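Local coordinates for protein endoglucanase (Clostridium thermocellum, PDB 2E0P) that probably hydrolyses internal beta-1,4-glucosidic bonds of cellulose and xyloglucan through its family 44 glycoside hydrolase module, one piece of a larger multidomain enzyme, at residues Asp281-Pro286 against Ile357-Tyr362. Sequence-based numbering, arbitrary orientation.
Sequences DVHWYP and ITEYDY. With BGC (beta-D-glucopyranose), chain B.
Glu359 faces His283 and Tyr285 near the C-terminal ends of the adjacent parallel strands 279-284 and 354-360, Tyr285 just beyond the first, in the TIM barrel of this family 44 module, where a glucose lies in the sugar-binding cleft. Its CB sits over the face of the His283 imidazole, 3.7 Å from the ring centroid, a CH-pi contact. CG is placed anti to the carbonyl carbon (chi1 -78°), and the extended chain carries CD over the same face toward the rim, the carboxylate stacked on the ring with the planes 22° apart. At the tip the two oxygens part company. OE1 accepts the Tyr285 hydroxyl on its anti side, 26° out of the carboxylate plane, with OH 2.7 Å away; OE2 receives glucose O2 and a salt bridge from Arg42. Three partners thus hold the carboxylate, one of them the sugar itself. Between the backbones, Trp284 N donates to Glu359 O (2.9 Å), and a more bent bond runs from Thr358 N to Val282 O. On the opposite face of the sheet, Val282 CG2 meets Ile357 CD1. Farther along, Pro286 CG rests over the centre of the Tyr362 ring, 3.3 Å from its centroid, while a water bridges Trp284 NE1 and Tyr362 OH, 2.7 Å from that hydroxyl.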
ATOM      1  N   ASP A 281      -1.444  -1.502  -9.189  1.00  9.48           N
ATOM      2  CA  ASP A 281      -1.656  -1.848  -7.790  1.00  9.90           C
ATOM      3  C   ASP A 281      -1.336  -3.306  -7.485  1.00 10.14           C
ATOM      4  O   ASP A 281      -1.935  -4.205  -8.073  1.00  9.42           O
ATOM      5  CB  ASP A 281      -3.136  -1.509  -7.523  1.00 11.55           C
ATOM      6  CG  ASP A 281      -3.634  -1.904  -6.143  1.00 14.19           C
ATOM      7  OD1 ASP A 281      -2.977  -2.690  -5.427  1.00 12.04           O
ATOM      8  OD2 ASP A 281      -4.741  -1.420  -5.783  1.00 13.85           O
ATOM      9  N   VAL A 282      -0.381  -3.535  -6.582  1.00  9.50           N
ATOM     10  CA  VAL A 282      -0.017  -4.903  -6.191  1.00  9.07           C
ATOM     11  C   VAL A 282       0.122  -5.037  -4.672  1.00  9.75           C
ATOM     12  O   VAL A 282       0.277  -4.044  -3.955  1.00  8.85           O
ATOM     13  CB  VAL A 282       1.329  -5.368  -6.827  1.00  9.74           C
ATOM     14  CG1 VAL A 282       1.215  -5.336  -8.343  1.00  9.93           C
ATOM     15  CG2 VAL A 282       2.506  -4.490  -6.349  1.00  9.93           C
ATOM     16  N   HIS A 283       0.049  -6.275  -4.196  1.00  9.07           N
ATOM     17  CA  HIS A 283       0.224  -6.579  -2.781  1.00  9.17           C
ATOM     18  C   HIS A 283       1.590  -7.270  -2.678  1.00 10.17           C
ATOM     19  O   HIS A 283       1.922  -8.123  -3.506  1.00  9.72           O
ATOM     20  CB  HIS A 283      -0.855  -7.542  -2.287  1.00  7.82           C
ATOM     21  CG  HIS A 283      -2.249  -6.988  -2.338  1.00  8.67           C
ATOM     22  ND1 HIS A 283      -2.535  -5.667  -2.623  1.00 10.55           N
ATOM     23  CD2 HIS A 283      -3.439  -7.593  -2.122  1.00  6.74           C
ATOM     24  CE1 HIS A 283      -3.846  -5.486  -2.578  1.00  5.94           C
ATOM     25  NE2 HIS A 283      -4.416  -6.638  -2.275  1.00 12.50           N
ATOM     26  N   TRP A 284       2.369  -6.915  -1.662  1.00  9.44           N
ATOM     27  CA  TRP A 284       3.688  -7.500  -1.485  1.00 10.56           C
ATOM     28  C   TRP A 284       3.941  -7.925  -0.046  1.00 10.41           C
ATOM     29  O   TRP A 284       4.304  -7.105   0.801  1.00 11.59           O
ATOM     30  CB  TRP A 284       4.773  -6.496  -1.925  1.00  9.96           C
ATOM     31  CG  TRP A 284       6.205  -7.000  -1.801  1.00 11.77           C
ATOM     32  CD1 TRP A 284       7.096  -6.709  -0.803  1.00 11.20           C
ATOM     33  CD2 TRP A 284       6.901  -7.862  -2.717  1.00 11.36           C
ATOM     34  NE1 TRP A 284       8.304  -7.333  -1.042  1.00 13.20           N
ATOM     35  CE2 TRP A 284       8.213  -8.047  -2.207  1.00 11.83           C
ATOM     36  CE3 TRP A 284       6.546  -8.492  -3.918  1.00 12.48           C
ATOM     37  CZ2 TRP A 284       9.170  -8.838  -2.860  1.00 13.11           C
ATOM     38  CZ3 TRP A 284       7.506  -9.283  -4.570  1.00 12.30           C
ATOM     39  CH2 TRP A 284       8.800  -9.444  -4.035  1.00 12.42           C
ATOM     40  N   TYR A 285       3.706  -9.199   0.233  1.00  9.80           N
ATOM     41  CA  TYR A 285       3.993  -9.746   1.558  1.00 10.32           C
ATOM     42  C   TYR A 285       5.303 -10.476   1.330  1.00 11.04           C
ATOM     43  O   TYR A 285       5.349 -11.461   0.598  1.00 12.08           O
ATOM     44  CB  TYR A 285       2.893 -10.713   1.982  1.00 10.65           C
ATOM     45  CG  TYR A 285       1.616  -9.999   2.356  1.00 10.75           C
ATOM     46  CD1 TYR A 285       1.496  -9.370   3.594  1.00 10.85           C
ATOM     47  CD2 TYR A 285       0.532  -9.958   1.482  1.00 11.78           C
ATOM     48  CE1 TYR A 285       0.321  -8.721   3.960  1.00 12.06           C
ATOM     49  CE2 TYR A 285      -0.661  -9.309   1.843  1.00 10.99           C
ATOM     50  CZ  TYR A 285      -0.753  -8.700   3.084  1.00 11.70           C
ATOM     51  OH  TYR A 285      -1.932  -8.102   3.488  1.00 11.25           O
ATOM     52  N   PRO A 286       6.397  -9.985   1.931  1.00 10.93           N
ATOM     53  CA  PRO A 286       7.707 -10.616   1.751  1.00 10.87           C
ATOM     54  C   PRO A 286       7.713 -12.130   1.932  1.00 12.06           C
ATOM     55  O   PRO A 286       7.129 -12.644   2.884  1.00 11.70           O
ATOM     56  CB  PRO A 286       8.574  -9.946   2.822  1.00 12.11           C
ATOM     57  CG  PRO A 286       7.951  -8.636   3.020  1.00 15.45           C
ATOM     58  CD  PRO A 286       6.467  -8.875   2.903  1.00 10.69           C
ATOM     59  N   ILE A 357       1.565  -0.030  -3.555  1.00  8.47           N
ATOM     60  CA  ILE A 357       1.680  -1.310  -2.848  1.00  7.94           C
ATOM     61  C   ILE A 357       0.556  -1.190  -1.829  1.00  9.57           C
ATOM     62  O   ILE A 357       0.733  -0.618  -0.749  1.00  9.35           O
ATOM     63  CB  ILE A 357       3.029  -1.454  -2.117  1.00  8.30           C
ATOM     64  CG1 ILE A 357       4.180  -1.129  -3.073  1.00  9.94           C
ATOM     65  CG2 ILE A 357       3.158  -2.875  -1.557  1.00  9.54           C
ATOM     66  CD1 ILE A 357       4.210  -1.997  -4.349  1.00 11.38           C
ATOM     67  N   THR A 358      -0.611  -1.716  -2.189  1.00  8.56           N
ATOM     68  CA  THR A 358      -1.782  -1.559  -1.340  1.00  8.44           C
ATOM     69  C   THR A 358      -1.948  -2.497  -0.158  1.00  9.01           C
ATOM     70  O   THR A 358      -2.876  -2.338   0.633  1.00  9.35           O
ATOM     71  CB  THR A 358      -3.056  -1.546  -2.185  1.00  8.97           C
ATOM     72  OG1 THR A 358      -3.137  -2.756  -2.938  1.00 10.84           O
ATOM     73  CG2 THR A 358      -3.045  -0.349  -3.127  1.00  9.81           C
ATOM     74  N   GLU A 359      -1.081  -3.497  -0.066  1.00  8.12           N
ATOM     75  CA  GLU A 359      -1.039  -4.381   1.102  1.00  7.74           C
ATOM     76  C   GLU A 359       0.402  -4.859   1.229  1.00  9.09           C
ATOM     77  O   GLU A 359       1.037  -5.194   0.227  1.00  9.55           O
ATOM     78  CB  GLU A 359      -1.951  -5.610   0.966  1.00  9.07           C
ATOM     79  CG  GLU A 359      -3.432  -5.328   1.205  1.00  9.00           C
ATOM     80  CD  GLU A 359      -4.274  -6.589   1.151  1.00 11.75           C
ATOM     81  OE1 GLU A 359      -3.753  -7.658   1.536  1.00 13.04           O
ATOM     82  OE2 GLU A 359      -5.455  -6.511   0.740  1.00 10.45           O
ATOM     83  N   TYR A 360       0.916  -4.868   2.459  1.00  9.72           N
ATOM     84  CA  TYR A 360       2.262  -5.366   2.745  1.00  9.93           C
ATOM     85  C   TYR A 360       2.399  -5.447   4.256  1.00  9.04           C
ATOM     86  O   TYR A 360       1.630  -4.813   4.997  1.00 10.14           O
ATOM     87  CB  TYR A 360       3.352  -4.452   2.156  1.00  8.20           C
ATOM     88  CG  TYR A 360       3.456  -3.097   2.825  1.00  9.43           C
ATOM     89  CD1 TYR A 360       4.277  -2.919   3.941  1.00  8.84           C
ATOM     90  CD2 TYR A 360       2.707  -2.009   2.370  1.00  9.36           C
ATOM     91  CE1 TYR A 360       4.341  -1.694   4.598  1.00  9.95           C
ATOM     92  CE2 TYR A 360       2.768  -0.762   3.015  1.00  7.51           C
ATOM     93  CZ  TYR A 360       3.587  -0.621   4.135  1.00  8.44           C
ATOM     94  OH  TYR A 360       3.640   0.579   4.816  1.00  8.89           O
ATOM     95  N   ASP A 361       3.356  -6.249   4.708  1.00  8.19           N
ATOM     96  CA  ASP A 361       3.620  -6.420   6.137  1.00  9.02           C
ATOM     97  C   ASP A 361       4.944  -7.167   6.234  1.00  9.37           C
ATOM     98  O   ASP A 361       5.066  -8.279   5.726  1.00 10.78           O
ATOM     99  CB  ASP A 361       2.478  -7.226   6.788  1.00 11.33           C
ATOM    100  CG  ASP A 361       2.734  -7.561   8.259  1.00 12.17           C
ATOM    101  OD1 ASP A 361       3.611  -6.947   8.897  1.00 11.65           O
ATOM    102  OD2 ASP A 361       2.023  -8.448   8.782  1.00 14.48           O
ATOM    103  N   TYR A 362       5.944  -6.538   6.850  1.00  8.83           N
ATOM    104  CA  TYR A 362       7.249  -7.165   6.997  1.00  8.74           C
ATOM    105  C   TYR A 362       7.363  -7.980   8.282  1.00  9.42           C
ATOM    106  O   TYR A 362       8.411  -8.545   8.580  1.00 10.08           O
ATOM    107  CB  TYR A 362       8.359  -6.103   6.886  1.00  9.31           C
ATOM    108  CG  TYR A 362       8.672  -5.808   5.439  1.00  7.97           C
ATOM    109  CD1 TYR A 362       7.712  -5.224   4.604  1.00  8.56           C
ATOM    110  CD2 TYR A 362       9.877  -6.224   4.868  1.00  8.37           C
ATOM    111  CE1 TYR A 362       7.944  -5.075   3.230  1.00  8.90           C
ATOM    112  CE2 TYR A 362      10.118  -6.078   3.499  1.00  9.61           C
ATOM    113  CZ  TYR A 362       9.146  -5.509   2.689  1.00  9.72           C
ATOM    114  OH  TYR A 362       9.366  -5.413   1.341  1.00 11.03           O
TER
HETATM  115  C2  BGC B   1      -5.567  -9.474   1.614  0.90 36.25           C
HETATM  116  C3  BGC B   1      -6.497  -9.723   2.811  0.90 35.23           C
HETATM  117  C4  BGC B   1      -5.820 -10.666   3.811  0.90 35.29           C
HETATM  118  C5  BGC B   1      -4.388 -10.202   3.948  0.90 36.96           C
HETATM  119  C6  BGC B   1      -3.709 -11.117   4.969  0.90 38.95           C
HETATM  120  C1  BGC B   1      -4.506 -10.568   1.491  0.90 36.55           C
HETATM  121  O1  BGC B   1      -4.922 -11.924   1.288  0.90 38.41           O
HETATM  122  O2  BGC B   1      -6.238  -9.244   0.371  0.90 30.49           O
HETATM  123  O3  BGC B   1      -7.843 -10.062   2.472  0.90 35.99           O
HETATM  124  O4  BGC B   1      -6.394 -10.783   5.131  0.90 31.51           O
HETATM  125  O5  BGC B   1      -3.712 -10.401   2.685  0.90 38.42           O
HETATM  126  O6  BGC B   1      -2.409 -10.623   5.298  0.90 37.90           O
HETATM  127  O   HOH W   1      11.107  -7.157   0.355  1.00 12.94           O